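Local coordinates for protein glycosyl hydrolase family 88 (Pedobacter heparinus, PDB 3WIW) that probably removes the unsaturated glucuronyl residue from oligosaccharides derived from heparin, as a family 88 glycoside hydrolase with an alpha6/alpha6-barrel fold, at residues T234-T239 and W244-A249; A276-H281 and W292-H297; K358-A363 and N375-Y380. One frame throughout, in Å; residues are numbered along the deposited sequence.

Contact 1. Residues T234-T239 and W244-A249; sequences THQGLT and WARGQA
Gln236 and Gly237 lie against one face of the Trp244 indole, just before helix 245-262 begins. At the start of the loop, Thr234, predicted to bind substrate, accepts a 2.9 Å hydrogen bond at OG1 from Gly237 N, an ST motif. Gln236 sets its CG beside the backbone N (chi1 -71°) and runs extended alongside the ring. Its CB makes a CH-pi contact 4.2 Å from the centroid of the five-membered ring, while OE1 comes within 3.7 Å of Trp244 CZ2, the amide turned 57° from the ring plane. The carbonyl O of Gln236 lies over the same face, 3.4 Å from Trp244 CD1. At Gly237 the backbone presses in, CA 3.6 Å from Trp244 CB, where a side chain would collide. Gly247 N and Arg246 CB cover the opposite face of the indole. With a leucine in place of Trp244, Gln236 would probably lose the flat surface it lies along, leaving its amide freer to turn. That amide matters because water 1 donates to Gln236 OE1 (2.8 Å) and accepts from Arg246 NH2 (3.1 Å). Arg246, predicted to bind substrate, is held more directly through NH1 by Val361 O and Asp305, and its NH2 also donates to Gly362 O. The chemistry implies an indole enclosed by groups on both faces, polar atoms among them, with a solvent-mediated link from the loop to this arginine.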
loop_
_atom_site.group_PDB
_atom_site.type_symbol
_atom_site.label_atom_id
_atom_site.label_comp_id
_atom_site.label_asym_id
_atom_site.label_seq_id
_atom_site.Cartn_x
_atom_site.Cartn_y
_atom_site.Cartn_z
ATOM N N THR A 234 -12.272 -5.092 14.619
ATOM C CA THR A 234 -11.984 -4.083 13.615
ATOM C C THR A 234 -11.259 -2.887 14.235
ATOM O O THR A 234 -11.230 -2.699 15.453
ATOM C CB THR A 234 -13.244 -3.623 12.867
ATOM O OG1 THR A 234 -12.815 -2.940 11.683
ATOM C CG2 THR A 234 -14.112 -2.683 13.726
ATOM N N HIS A 235 -10.693 -2.059 13.379
ATOM C CA HIS A 235 -10.269 -0.735 13.779
ATOM C C HIS A 235 -10.853 0.285 12.805
ATOM O O HIS A 235 -11.514 1.225 13.231
ATOM C CB HIS A 235 -8.744 -0.642 13.886
ATOM C CG HIS A 235 -8.266 0.669 14.406
ATOM N ND1 HIS A 235 -8.474 1.071 15.709
ATOM C CD2 HIS A 235 -7.575 1.666 13.805
ATOM C CE1 HIS A 235 -7.939 2.266 15.884
ATOM N NE2 HIS A 235 -7.395 2.650 14.742
ATOM N N GLN A 236 -10.667 0.081 11.510
ATOM C CA GLN A 236 -11.168 1.045 10.522
ATOM C C GLN A 236 -12.312 0.544 9.633
ATOM O O GLN A 236 -12.763 1.266 8.723
ATOM C CB GLN A 236 -10.008 1.641 9.711
ATOM C CG GLN A 236 -9.198 2.596 10.608
ATOM C CD GLN A 236 -7.907 3.080 10.035
ATOM O OE1 GLN A 236 -7.253 2.376 9.302
ATOM N NE2 GLN A 236 -7.509 4.290 10.410
ATOM N N GLY A 237 -12.820 -0.654 9.921
ATOM C CA GLY A 237 -13.981 -1.164 9.211
ATOM C C GLY A 237 -15.299 -0.910 9.913
ATOM O O GLY A 237 -15.362 -0.288 10.972
ATOM N N LEU A 238 -16.366 -1.407 9.308
ATOM C CA LEU A 238 -17.697 -1.236 9.842
ATOM C C LEU A 238 -17.937 -1.915 11.194
ATOM O O LEU A 238 -18.516 -1.300 12.104
ATOM C CB LEU A 238 -18.694 -1.773 8.818
ATOM C CG LEU A 238 -20.169 -1.515 9.100
ATOM C CD1 LEU A 238 -20.512 -0.047 8.820
ATOM C CD2 LEU A 238 -21.048 -2.433 8.242
ATOM N N THR A 239 -17.528 -3.178 11.328
ATOM C CA THR A 239 -17.731 -3.941 12.569
ATOM C C THR A 239 -16.603 -4.951 12.730
ATOM O O THR A 239 -15.854 -5.218 11.788
ATOM C CB THR A 239 -19.035 -4.774 12.569
ATOM O OG1 THR A 239 -18.874 -5.894 11.691
ATOM C CG2 THR A 239 -20.280 -3.967 12.150
ATOM N N TRP A 244 -13.426 -4.714 5.833
ATOM C CA TRP A 244 -12.935 -3.375 5.525
ATOM C C TRP A 244 -12.188 -3.439 4.192
ATOM O O TRP A 244 -11.296 -4.276 4.045
ATOM C CB TRP A 244 -12.037 -2.920 6.689
ATOM C CG TRP A 244 -11.266 -1.661 6.438
ATOM C CD1 TRP A 244 -11.744 -0.469 5.977
ATOM C CD2 TRP A 244 -9.854 -1.483 6.651
ATOM N NE1 TRP A 244 -10.708 0.450 5.910
ATOM C CE2 TRP A 244 -9.540 -0.158 6.303
ATOM C CE3 TRP A 244 -8.824 -2.318 7.125
ATOM C CZ2 TRP A 244 -8.237 0.357 6.399
ATOM C CZ3 TRP A 244 -7.530 -1.820 7.186
ATOM C CH2 TRP A 244 -7.249 -0.492 6.819
ATOM N N ALA A 245 -12.538 -2.606 3.208
ATOM C CA ALA A 245 -12.053 -2.868 1.839
ATOM C C ALA A 245 -10.540 -2.714 1.705
ATOM O O ALA A 245 -9.882 -3.581 1.096
ATOM C CB ALA A 245 -12.769 -1.995 0.822
ATOM N N ARG A 246 -9.967 -1.639 2.241
ATOM C CA ARG A 246 -8.527 -1.470 2.131
ATOM C C ARG A 246 -7.791 -2.598 2.872
ATOM O O ARG A 246 -6.757 -3.066 2.421
ATOM C CB ARG A 246 -8.070 -0.063 2.541
ATOM C CG ARG A 246 -6.576 0.140 2.312
ATOM C CD ARG A 246 -6.175 1.606 2.377
ATOM N NE ARG A 246 -6.385 2.232 3.686
ATOM C CZ ARG A 246 -7.389 3.069 3.972
ATOM N NH1 ARG A 246 -8.337 3.346 3.077
ATOM N NH2 ARG A 246 -7.476 3.606 5.186
ATOM N N GLY A 247 -8.358 -3.070 3.972
ATOM C CA GLY A 247 -7.796 -4.226 4.652
ATOM C C GLY A 247 -7.801 -5.476 3.794
ATOM O O GLY A 247 -6.822 -6.229 3.796
ATOM N N GLN A 248 -8.896 -5.717 3.075
ATOM C CA GLN A 248 -8.926 -6.876 2.183
ATOM C C GLN A 248 -7.819 -6.730 1.132
ATOM O O GLN A 248 -7.138 -7.720 0.808
ATOM C CB GLN A 248 -10.280 -7.028 1.479
ATOM C CG GLN A 248 -11.515 -6.994 2.388
ATOM C CD GLN A 248 -11.365 -7.876 3.634
ATOM O OE1 GLN A 248 -11.325 -9.111 3.558
ATOM N NE2 GLN A 248 -11.306 -7.237 4.796
ATOM N N ALA A 249 -7.645 -5.505 0.625
ATOM C CA ALA A 249 -6.617 -5.195 -0.366
ATOM C C ALA A 249 -5.213 -5.434 0.208
ATOM O O ALA A 249 -4.380 -6.053 -0.460
ATOM C CB ALA A 249 -6.738 -3.762 -0.828
HETATM O O HOH W 1 -5.526 3.657 7.568
#

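Contact 2. Residues A276-H281 and W292-H297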
loop_
_atom_site.group_PDB
_atom_site.type_symbol
_atom_site.label_atom_id
_atom_site.label_comp_id
_atom_site.label_asym_id
_atom_site.label_seq_id
_atom_site.Cartn_x
_atom_site.Cartn_y
_atom_site.Cartn_z
ATOM N N ALA A 276 -10.423 -14.376 -5.217
ATOM C CA ALA A 276 -11.773 -14.837 -5.529
ATOM C C ALA A 276 -12.829 -14.226 -4.607
ATOM O O ALA A 276 -13.889 -13.809 -5.076
ATOM C CB ALA A 276 -11.834 -16.370 -5.501
ATOM N N PHE A 277 -12.546 -14.166 -3.309
ATOM C CA PHE A 277 -13.447 -13.520 -2.365
ATOM C C PHE A 277 -13.740 -12.072 -2.785
ATOM O O PHE A 277 -14.899 -11.640 -2.790
ATOM C CB PHE A 277 -12.875 -13.569 -0.940
ATOM C CG PHE A 277 -13.635 -12.703 0.039
ATOM C CD1 PHE A 277 -14.895 -13.090 0.519
ATOM C CD2 PHE A 277 -13.117 -11.474 0.440
ATOM C CE1 PHE A 277 -15.603 -12.260 1.393
ATOM C CE2 PHE A 277 -13.833 -10.648 1.319
ATOM C CZ PHE A 277 -15.073 -11.046 1.785
ATOM N N ILE A 278 -12.701 -11.341 -3.185
ATOM C CA ILE A 278 -12.829 -9.947 -3.604
ATOM C C ILE A 278 -13.539 -9.822 -4.962
ATOM O O ILE A 278 -14.543 -9.102 -5.093
ATOM C CB ILE A 278 -11.446 -9.260 -3.643
ATOM C CG1 ILE A 278 -10.907 -9.086 -2.214
ATOM C CG2 ILE A 278 -11.547 -7.919 -4.348
ATOM C CD1 ILE A 278 -9.450 -8.622 -2.137
ATOM N N MET A 279 -13.060 -10.560 -5.955
ATOM C CA MET A 279 -13.542 -10.382 -7.319
ATOM C C MET A 279 -14.988 -10.838 -7.489
ATOM O O MET A 279 -15.745 -10.263 -8.265
ATOM C CB MET A 279 -12.639 -11.134 -8.299
ATOM C CG MET A 279 -11.243 -10.510 -8.408
ATOM S SD MET A 279 -10.047 -11.571 -9.252
ATOM C CE MET A 279 -10.762 -11.669 -10.882
ATOM N N ASN A 280 -15.369 -11.875 -6.756
ATOM C CA ASN A 280 -16.702 -12.448 -6.884
ATOM C C ASN A 280 -17.674 -11.916 -5.845
ATOM O O ASN A 280 -18.803 -12.375 -5.741
ATOM C CB ASN A 280 -16.627 -13.964 -6.766
ATOM C CG ASN A 280 -15.758 -14.579 -7.828
ATOM O OD1 ASN A 280 -15.705 -14.094 -8.959
ATOM N ND2 ASN A 280 -15.064 -15.649 -7.472
ATOM N N HIS A 281 -17.234 -10.950 -5.058
ATOM C CA HIS A 281 -18.060 -10.507 -3.949
ATOM C C HIS A 281 -19.362 -9.891 -4.452
ATOM O O HIS A 281 -19.353 -9.108 -5.408
ATOM C CB HIS A 281 -17.309 -9.471 -3.126
ATOM C CG HIS A 281 -17.831 -9.342 -1.738
ATOM N ND1 HIS A 281 -19.031 -8.728 -1.448
ATOM C CD2 HIS A 281 -17.356 -9.822 -0.570
ATOM C CE1 HIS A 281 -19.244 -8.792 -0.144
ATOM N NE2 HIS A 281 -18.247 -9.456 0.409
ATOM N N TRP A 292 -16.264 1.298 0.756
ATOM C CA TRP A 292 -15.207 1.415 1.751
ATOM C C TRP A 292 -15.155 0.189 2.683
ATOM O O TRP A 292 -14.096 -0.166 3.210
ATOM C CB TRP A 292 -15.369 2.721 2.541
ATOM C CG TRP A 292 -16.550 2.685 3.449
ATOM C CD1 TRP A 292 -17.863 2.938 3.109
ATOM C CD2 TRP A 292 -16.559 2.335 4.832
ATOM N NE1 TRP A 292 -18.678 2.735 4.214
ATOM C CE2 TRP A 292 -17.894 2.369 5.283
ATOM C CE3 TRP A 292 -15.551 1.975 5.739
ATOM C CZ2 TRP A 292 -18.242 2.089 6.620
ATOM C CZ3 TRP A 292 -15.897 1.694 7.067
ATOM C CH2 TRP A 292 -17.231 1.743 7.483
ATOM N N ASP A 293 -16.294 -0.471 2.876
ATOM C CA ASP A 293 -16.375 -1.738 3.583
ATOM C C ASP A 293 -17.363 -2.590 2.796
ATOM O O ASP A 293 -18.454 -2.121 2.424
ATOM C CB ASP A 293 -16.831 -1.534 5.038
ATOM C CG ASP A 293 -16.763 -2.813 5.876
ATOM O OD1 ASP A 293 -17.480 -3.798 5.565
ATOM O OD2 ASP A 293 -15.998 -2.845 6.876
ATOM N N PHE A 294 -16.991 -3.844 2.522
ATOM C CA PHE A 294 -17.812 -4.705 1.675
ATOM C C PHE A 294 -19.164 -5.060 2.298
ATOM O O PHE A 294 -20.062 -5.514 1.587
ATOM C CB PHE A 294 -17.084 -6.018 1.352
ATOM C CG PHE A 294 -16.011 -5.894 0.279
ATOM C CD1 PHE A 294 -14.733 -5.425 0.555
ATOM C CD2 PHE A 294 -16.287 -6.293 -1.021
ATOM C CE1 PHE A 294 -13.769 -5.340 -0.454
ATOM C CE2 PHE A 294 -15.327 -6.204 -2.031
ATOM C CZ PHE A 294 -14.067 -5.721 -1.740
ATOM N N ASP A 295 -19.317 -4.852 3.613
ATOM C CA ASP A 295 -20.504 -5.334 4.317
ATOM C C ASP A 295 -21.552 -4.277 4.621
ATOM O O ASP A 295 -22.540 -4.563 5.301
ATOM C CB ASP A 295 -20.109 -6.127 5.560
ATOM C CG ASP A 295 -19.344 -7.380 5.198
ATOM O OD1 ASP A 295 -19.597 -7.964 4.130
ATOM O OD2 ASP A 295 -18.454 -7.768 5.940
ATOM N N VAL A 296 -21.349 -3.055 4.148
ATOM C CA VAL A 296 -22.352 -2.022 4.344
ATOM C C VAL A 296 -23.686 -2.401 3.708
ATOM O O VAL A 296 -23.751 -3.122 2.722
ATOM C CB VAL A 296 -21.904 -0.655 3.809
ATOM C CG1 VAL A 296 -20.663 -0.180 4.562
ATOM C CG2 VAL A 296 -21.660 -0.687 2.296
ATOM N N HIS A 297 -24.768 -1.894 4.273
ATOM C CA HIS A 297 -26.073 -2.249 3.748
ATOM C C HIS A 297 -26.455 -1.384 2.532
ATOM O O HIS A 297 -27.275 -1.787 1.715
ATOM C CB HIS A 297 -27.122 -2.082 4.835
ATOM C CG HIS A 297 -27.472 -0.659 5.072
ATOM N ND1 HIS A 297 -26.621 0.210 5.717
ATOM C CD2 HIS A 297 -28.529 0.081 4.660
ATOM C CE1 HIS A 297 -27.162 1.414 5.738
ATOM N NE2 HIS A 297 -28.319 1.365 5.102
HETATM O O HOH W 2 -18.532 -10.095 3.129
#
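His281 swings CG anti to its own N (chi1 -158°), and Phe294 keeps CG beside its N with the carbonyl carbon opposite (chi1 -77°); these two torsions bring the rings together beyond the end of helix 265-279. The pair is edge-to-face: the edge of Phe294 points at the face of His281, the planes are inclined at 52° and the centroids lie 4.8 Å apart. Phe294 CD2 sits over the centre of the imidazole, and Phe294 CB adds a CH-pi contact 4.0 Å from the same centroid. Farther along the phenyl ring, CZ meets Ile278 CG2 at 4.2 Å, so the last helical turn adds an aliphatic contact to the ring. Ala245 and Gln248 of helix 245-262 also touch Phe294. The loop bearing this ring is shaped by an Asx turn, in which Asp293 OD1 takes the N-H of Asp295 (2.9 Å) with its anti lone pair. At the imidazole edge, water 2 lies 2.8 Å from His281 NE2 and donates to Asp295 OD1 at 2.6 Å, while ND1 is hydrogen-bonded to Ala283 N. The imidazole therefore serves two chemistries at once, its face packing against hydrocarbon and its in-plane nitrogens engaged in polar bonds, one of them reaching the carboxylate through water.

Contact 3. Residues K358-A363 and N375-Y380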
loop_
_atom_site.group_PDB
_atom_site.type_symbol
_atom_site.label_atom_id
_atom_site.label_comp_id
_atom_site.label_asym_id
_atom_site.label_seq_id
_atom_site.Cartn_x
_atom_site.Cartn_y
_atom_site.Cartn_z
ATOM N N LYS A 358 -8.846 10.852 -7.023
ATOM C CA LYS A 358 -9.864 11.330 -6.088
ATOM C C LYS A 358 -10.536 10.155 -5.369
ATOM O O LYS A 358 -10.310 8.987 -5.711
ATOM C CB LYS A 358 -10.919 12.101 -6.873
ATOM C CG LYS A 358 -10.355 13.352 -7.534
ATOM C CD LYS A 358 -11.380 14.034 -8.458
ATOM C CE LYS A 358 -11.621 13.262 -9.759
ATOM N NZ LYS A 358 -12.787 13.831 -10.518
ATOM N N HIS A 359 -11.346 10.454 -4.353
ATOM C CA HIS A 359 -12.326 9.473 -3.821
ATOM C C HIS A 359 -11.757 8.290 -3.030
ATOM O O HIS A 359 -12.179 7.150 -3.251
ATOM C CB HIS A 359 -13.269 8.937 -4.912
ATOM C CG HIS A 359 -13.910 9.999 -5.747
ATOM N ND1 HIS A 359 -14.624 11.052 -5.212
ATOM C CD2 HIS A 359 -13.960 10.154 -7.091
ATOM C CE1 HIS A 359 -15.092 11.804 -6.196
ATOM N NE2 HIS A 359 -14.674 11.293 -7.346
ATOM N N SER A 360 -10.803 8.547 -2.135
ATOM C CA SER A 360 -10.433 7.554 -1.122
ATOM C C SER A 360 -11.133 7.819 0.207
ATOM O O SER A 360 -11.675 8.913 0.428
ATOM C CB SER A 360 -8.918 7.494 -0.914
ATOM O OG SER A 360 -8.310 6.893 -2.040
ATOM N N VAL A 361 -11.122 6.809 1.078
ATOM C CA VAL A 361 -11.718 6.954 2.412
ATOM C C VAL A 361 -10.694 6.482 3.439
ATOM O O VAL A 361 -10.318 5.291 3.450
ATOM C CB VAL A 361 -13.008 6.109 2.538
ATOM C CG1 VAL A 361 -13.554 6.144 3.978
ATOM C CG2 VAL A 361 -14.080 6.591 1.567
ATOM N N GLY A 362 -10.246 7.403 4.301
ATOM C CA GLY A 362 -9.275 7.059 5.328
ATOM C C GLY A 362 -9.882 6.231 6.454
ATOM O O GLY A 362 -9.509 5.074 6.664
ATOM N N ALA A 363 -10.823 6.814 7.200
ATOM C CA ALA A 363 -11.426 6.128 8.343
ATOM C C ALA A 363 -12.830 6.672 8.553
ATOM O O ALA A 363 -13.048 7.637 9.308
ATOM C CB ALA A 363 -10.539 6.273 9.620
ATOM N N ASN A 375 -2.386 10.255 -0.433
ATOM C CA ASN A 375 -1.091 10.020 -1.043
ATOM C C ASN A 375 -0.811 8.547 -1.378
ATOM O O ASN A 375 -0.246 8.249 -2.441
ATOM C CB ASN A 375 0.028 10.671 -0.225
ATOM C CG ASN A 375 0.090 10.210 1.241
ATOM O OD1 ASN A 375 -0.532 9.210 1.651
ATOM N ND2 ASN A 375 0.864 10.947 2.045
ATOM N N TYR A 376 -1.286 7.613 -0.560
ATOM C CA TYR A 376 -1.039 6.208 -0.874
ATOM C C TYR A 376 -1.903 5.675 -2.004
ATOM O O TYR A 376 -1.488 4.745 -2.696
ATOM C CB TYR A 376 -1.115 5.298 0.345
ATOM C CG TYR A 376 -2.339 5.461 1.233
ATOM C CD1 TYR A 376 -3.515 4.738 0.993
ATOM C CD2 TYR A 376 -2.300 6.303 2.349
ATOM C CE1 TYR A 376 -4.616 4.861 1.825
ATOM C CE2 TYR A 376 -3.397 6.432 3.211
ATOM C CZ TYR A 376 -4.553 5.701 2.936
ATOM O OH TYR A 376 -5.652 5.776 3.765
ATOM N N ALA A 377 -3.083 6.262 -2.233
ATOM C CA ALA A 377 -3.849 5.888 -3.434
ATOM C C ALA A 377 -3.021 6.205 -4.670
ATOM O O ALA A 377 -2.921 5.389 -5.591
ATOM C CB ALA A 377 -5.164 6.600 -3.486
ATOM N N ASP A 378 -2.375 7.368 -4.682
ATOM C CA ASP A 378 -1.575 7.754 -5.840
ATOM C C ASP A 378 -0.364 6.825 -6.014
ATOM O O ASP A 378 -0.039 6.450 -7.156
ATOM C CB ASP A 378 -1.074 9.196 -5.726
ATOM C CG ASP A 378 -2.181 10.235 -5.770
ATOM O OD1 ASP A 378 -3.360 9.898 -6.001
ATOM O OD2 ASP A 378 -1.857 11.433 -5.622
ATOM N N TYR A 379 0.290 6.450 -4.909
ATOM C CA TYR A 379 1.457 5.605 -4.954
ATOM C C TYR A 379 1.106 4.256 -5.572
ATOM O O TYR A 379 1.757 3.811 -6.539
ATOM C CB TYR A 379 1.961 5.440 -3.530
ATOM C CG TYR A 379 3.122 4.486 -3.414
ATOM C CD1 TYR A 379 4.452 4.915 -3.611
ATOM C CD2 TYR A 379 2.912 3.131 -3.082
ATOM C CE1 TYR A 379 5.521 4.029 -3.469
ATOM C CE2 TYR A 379 3.983 2.239 -2.949
ATOM C CZ TYR A 379 5.279 2.702 -3.139
ATOM O OH TYR A 379 6.356 1.873 -2.996
ATOM N N TYR A 380 0.062 3.602 -5.055
ATOM C CA TYR A 380 -0.294 2.277 -5.571
ATOM C C TYR A 380 -0.901 2.341 -6.969
ATOM O O TYR A 380 -0.736 1.411 -7.753
ATOM C CB TYR A 380 -1.145 1.454 -4.575
ATOM C CG TYR A 380 -0.314 1.084 -3.365
ATOM C CD1 TYR A 380 0.718 0.134 -3.448
ATOM C CD2 TYR A 380 -0.498 1.754 -2.156
ATOM C CE1 TYR A 380 1.526 -0.177 -2.346
ATOM C CE2 TYR A 380 0.299 1.461 -1.047
ATOM C CZ TYR A 380 1.318 0.497 -1.153
ATOM O OH TYR A 380 2.106 0.259 -0.071
#
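Ser360 and Ala377 form the close part of this contact, where the short strand 360-361 passes the first turn of helix 375-392. Their CA atoms are 7.2 Å apart, and both side chains point across the gap, bringing Ser360 OG to 3.5 Å from Ala377 CB. This is van der Waals packing of a hydroxyl against a methyl; the serine has OG beside its backbone N (chi1 -72°), and the hydroxyl is hydrogen-bonded to a partner outside the two segments. Ser307 of helix 306-322 touches Ala377 as well. The other half is looser. Tyr376 places CG between its backbone N and carbonyl carbon (chi1 49°), which sends the ring outward from the helix, leaning back toward its start, until its OH approaches Gly362 CA at 4.1 Å, with no hydrogen bond between the two segments. This side is buried too; Arg246 NH2 packs beside the tyrosine hydroxyl and donates to Gly362 O. At the far end, the carboxylate of Asp378 receives the backbone N-H groups of Ile356 and Leu357, holding the approach to the strand against the helix. Ser360 in turn is paired through its backbone with Thr372. Such a strand-bearing loop laid across the start of a barrel helix fits the alpha6/alpha6-barrel of this family, here beside Arg246 and Trp250, two residues predicted to bind substrate.

Overall arrangement
From the N terminus, the three contacts follow one another in series; none nests within or crosses another. Contact 1 closes the short loop between strand 229-233 and helix 245-262. Contact 2 then closes the ten-residue loop after helix 265-279, and contact 3 closes an eleven-residue excursion leading into helix 375-392, the last of the chain. Contacts 1 and 2 are stitched together by probable hydrogen bonds from Leu238 N to Asp293 OD2 and from Ala245 N to Trp292 O. Arg246, predicted to bind substrate, carries contact 1 over to the strand of contact 3, whereas contacts 2 and 3 meet by packing of Trp292 on Val361. Loops from separate parts of the helical barrel are thus joined, with contact 2 farther from that arginine.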